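Local coordinates for protein interacting with Hsp90 1 (Saccharomyces cerevisiae, PDB 4CHH) that takes part in pre-rRNA processing, is required for the NOP58-snoRNA interaction, interacts with Hsp90 and belongs to the R2TP complex with RVB1, RVB2 and TAH1, at residues Val112-Ile117 / Glu167-Glu172. Sequence-based numbering, arbitrary orientation.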
ATOM      1  N   VAL A 112       4.522 -10.601  -0.063  1.00 13.69           N
ATOM      2  CA  VAL A 112       3.577  -9.762  -0.789  1.00 13.83           C
ATOM      3  C   VAL A 112       2.566  -9.117   0.168  1.00 19.09           C
ATOM      4  O   VAL A 112       1.956  -9.802   0.981  1.00 19.06           O
ATOM      5  CB  VAL A 112       2.861 -10.594  -1.902  1.00 17.52           C
ATOM      6  CG1 VAL A 112       1.878  -9.749  -2.703  1.00 18.09           C
ATOM      7  CG2 VAL A 112       3.866 -11.277  -2.834  1.00 16.37           C
ATOM      8  N   TRP A 113       2.382  -7.799   0.033  1.00 15.77           N
ATOM      9  CA  TRP A 113       1.372  -7.017   0.751  1.00 15.26           C
ATOM     10  C   TRP A 113       0.513  -6.287  -0.239  1.00 16.89           C
ATOM     11  O   TRP A 113       1.009  -5.876  -1.293  1.00 16.37           O
ATOM     12  CB  TRP A 113       2.020  -5.948   1.660  1.00 14.12           C
ATOM     13  CG  TRP A 113       2.582  -6.399   2.963  1.00 14.84           C
ATOM     14  CD1 TRP A 113       1.972  -6.305   4.178  1.00 16.92           C
ATOM     15  CD2 TRP A 113       3.951  -6.780   3.227  1.00 14.84           C
ATOM     16  NE1 TRP A 113       2.856  -6.654   5.179  1.00 16.05           N
ATOM     17  CE2 TRP A 113       4.077  -6.942   4.628  1.00 17.51           C
ATOM     18  CE3 TRP A 113       5.077  -7.014   2.415  1.00 16.16           C
ATOM     19  CZ2 TRP A 113       5.275  -7.346   5.237  1.00 17.00           C
ATOM     20  CZ3 TRP A 113       6.274  -7.401   3.017  1.00 18.03           C
ATOM     21  CH2 TRP A 113       6.372  -7.551   4.413  1.00 18.55           C
ATOM     22  N   ASP A 114      -0.746  -6.044   0.110  1.00 12.49           N
ATOM     23  CA  ASP A 114      -1.604  -5.199  -0.731  1.00 10.93           C
ATOM     24  C   ASP A 114      -1.801  -3.894   0.026  1.00 14.01           C
ATOM     25  O   ASP A 114      -2.038  -3.937   1.231  1.00 13.96           O
ATOM     26  CB  ASP A 114      -2.966  -5.842  -1.069  1.00 11.16           C
ATOM     27  CG  ASP A 114      -2.898  -7.231  -1.687  1.00 24.60           C
ATOM     28  OD1 ASP A 114      -2.001  -7.471  -2.521  1.00 25.24           O
ATOM     29  OD2 ASP A 114      -3.737  -8.084  -1.323  1.00 26.85           O
ATOM     30  N   CYS A 115      -1.667  -2.763  -0.646  1.00 10.30           N
ATOM     31  CA  CYS A 115      -1.878  -1.428  -0.048  1.00 11.73           C
ATOM     32  C   CYS A 115      -2.977  -0.755  -0.855  1.00 15.91           C
ATOM     33  O   CYS A 115      -2.726  -0.330  -1.981  1.00 16.35           O
ATOM     34  CB  CYS A 115      -0.580  -0.606  -0.064  1.00 12.99           C
ATOM     35  SG  CYS A 115       0.623  -1.090   1.193  1.00 17.42           S
ATOM     36  N   CYS A 116      -4.194  -0.686  -0.294  1.00 13.54           N
ATOM     37  CA  CYS A 116      -5.381  -0.186  -0.963  1.00 13.70           C
ATOM     38  C   CYS A 116      -5.693   1.247  -0.573  1.00 15.99           C
ATOM     39  O   CYS A 116      -5.811   1.579   0.605  1.00 18.05           O
ATOM     40  CB  CYS A 116      -6.567  -1.111  -0.674  1.00 14.60           C
ATOM     41  SG  CYS A 116      -7.962  -0.905  -1.799  1.00 18.56           S
ATOM     42  N   ILE A 117      -5.849   2.093  -1.583  1.00 12.14           N
ATOM     43  CA  ILE A 117      -6.151   3.509  -1.381  1.00 13.43           C
ATOM     44  C   ILE A 117      -7.483   3.819  -2.046  1.00 16.49           C
ATOM     45  O   ILE A 117      -8.011   2.983  -2.789  1.00 14.31           O
ATOM     46  CB  ILE A 117      -5.000   4.426  -1.912  1.00 16.64           C
ATOM     47  CG1 ILE A 117      -4.824   4.283  -3.473  1.00 17.77           C
ATOM     48  CG2 ILE A 117      -3.703   4.181  -1.124  1.00 17.06           C
ATOM     49  CD1 ILE A 117      -3.813   5.223  -4.152  1.00 17.78           C
ATOM     50  N   GLU A 167      -5.536 -13.232  -8.133  1.00 33.48           N
ATOM     51  CA  GLU A 167      -6.517 -12.244  -7.685  1.00 32.23           C
ATOM     52  C   GLU A 167      -6.129 -11.634  -6.322  1.00 33.08           C
ATOM     53  O   GLU A 167      -5.652 -12.357  -5.454  1.00 34.82           O
ATOM     54  CB  GLU A 167      -7.907 -12.889  -7.609  1.00 33.78           C
ATOM     55  CG  GLU A 167      -8.388 -13.483  -8.924  1.00 46.29           C
ATOM     56  N   LEU A 168      -6.272 -10.299  -6.162  1.00 25.14           N
ATOM     57  CA  LEU A 168      -5.992  -9.604  -4.901  1.00 21.56           C
ATOM     58  C   LEU A 168      -7.067 -10.022  -3.911  1.00 26.15           C
ATOM     59  O   LEU A 168      -8.245  -9.886  -4.241  1.00 25.71           O
ATOM     60  CB  LEU A 168      -5.977  -8.065  -5.081  1.00 20.27           C
ATOM     61  CG  LEU A 168      -4.936  -7.451  -6.054  1.00 22.77           C
ATOM     62  CD1 LEU A 168      -5.034  -5.937  -6.046  1.00 21.77           C
ATOM     63  CD2 LEU A 168      -3.509  -7.921  -5.743  1.00 19.85           C
ATOM     64  N   PRO A 169      -6.722 -10.618  -2.743  1.00 22.66           N
ATOM     65  CA  PRO A 169      -7.774 -11.068  -1.825  1.00 21.58           C
ATOM     66  C   PRO A 169      -8.498  -9.890  -1.173  1.00 23.51           C
ATOM     67  O   PRO A 169      -7.957  -8.769  -1.122  1.00 20.07           O
ATOM     68  CB  PRO A 169      -7.006 -11.915  -0.805  1.00 23.71           C
ATOM     69  CG  PRO A 169      -5.630 -11.357  -0.806  1.00 27.36           C
ATOM     70  CD  PRO A 169      -5.372 -10.906  -2.205  1.00 23.08           C
ATOM     71  N   ALA A 170      -9.750 -10.128  -0.722  1.00 20.33           N
ATOM     72  CA  ALA A 170     -10.542  -9.073  -0.097  1.00 21.43           C
ATOM     73  C   ALA A 170      -9.922  -8.626   1.222  1.00 24.57           C
ATOM     74  O   ALA A 170      -9.275  -9.413   1.924  1.00 23.61           O
ATOM     75  CB  ALA A 170     -11.981  -9.538   0.143  1.00 22.77           C
ATOM     76  N   LEU A 171     -10.107  -7.350   1.539  1.00 21.37           N
ATOM     77  CA  LEU A 171      -9.665  -6.780   2.798  1.00 21.86           C
ATOM     78  C   LEU A 171     -10.837  -6.777   3.740  1.00 27.89           C
ATOM     79  O   LEU A 171     -11.918  -6.313   3.371  1.00 28.18           O
ATOM     80  CB  LEU A 171      -9.135  -5.363   2.613  1.00 21.24           C
ATOM     81  CG  LEU A 171      -7.844  -5.229   1.833  1.00 25.26           C
ATOM     82  CD1 LEU A 171      -7.786  -3.890   1.157  1.00 23.82           C
ATOM     83  CD2 LEU A 171      -6.655  -5.385   2.748  1.00 25.91           C
ATOM     84  N   GLU A 172     -10.634  -7.292   4.946  1.00 26.67           N
ATOM     85  CA  GLU A 172     -11.676  -7.345   5.958  1.00 28.13           C
ATOM     86  C   GLU A 172     -11.554  -6.107   6.822  1.00 34.10           C
ATOM     87  O   GLU A 172     -10.507  -5.874   7.425  1.00 35.64           O
ATOM     88  CB  GLU A 172     -11.563  -8.626   6.785  1.00 30.00           C
ATOM     89  CG  GLU A 172     -11.776  -9.905   5.986  1.00 45.52           C
ATOM     90  CD  GLU A 172     -11.847 -11.170   6.825  1.00 78.52           C
ATOM     91  OE1 GLU A 172     -10.956 -11.379   7.681  1.00 79.13           O
ATOM     92  OE2 GLU A 172     -12.794 -11.963   6.613  1.00 75.61           O
TER
HETATM   93  O   HOH W   1      -5.910  -7.663   0.089  1.00 25.61           O
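Asp114 and Cys116 face Leu168, Pro169 and Leu171 where, in the PIH1 N-terminal domain, loop 167-170 and the start of strand 171-174, which pairs with strand 29-47 of the same curled sheet, pack against one face of strand 109-118. No direct hydrogen bond joins 112-117 to 167-172; the polar link runs through one water. This water donates to Asp114 OD2 (2.6 Å) and to the backbone Pro169 O (2.6 Å), fastening the extended run before strand 171-174 to the carboxylate. The other carboxylate oxygen, OD1, forms a salt bridge with Arg100 NH2 and accepts a hydrogen bond from Asn62 ND2, both on flanking strands of the same sheet. With CG anti to its own carbonyl carbon (chi1 -54°), the Asp114 carboxylate reaches Leu168 and Pro169, and each oxygen has an aliphatic neighbour there. OD1 packs against one methyl of Leu168, CD2, at 3.6 Å, while OD2 lies 3.4 Å from the ring carbon CD of Pro169 and somewhat farther from its CG. Replacing Asp114 with alanine removes both oxygens and is likely to leave Arg100 without this acidic mate and Pro169 O without its water-mediated tie to the strand. The apolar part of the contact is two residues along the strand, where Leu171 CD1 meets Cys116 CB at 3.5 Å. Cys116 SG, anti to the backbone N (chi1 -163°), stays farther off, 4.2 Å from Leu171 CD1. On the other face of the strand, Cys115 packs on helix 129-147, so the strand is sandwiched between that helix and the 167-172 segment. Buried and gripped through both oxygens, Asp114 is probably held as a carboxylate by Arg100, and its bonds to Arg100, Asn62 and the water are likely to restrict rotation of the group.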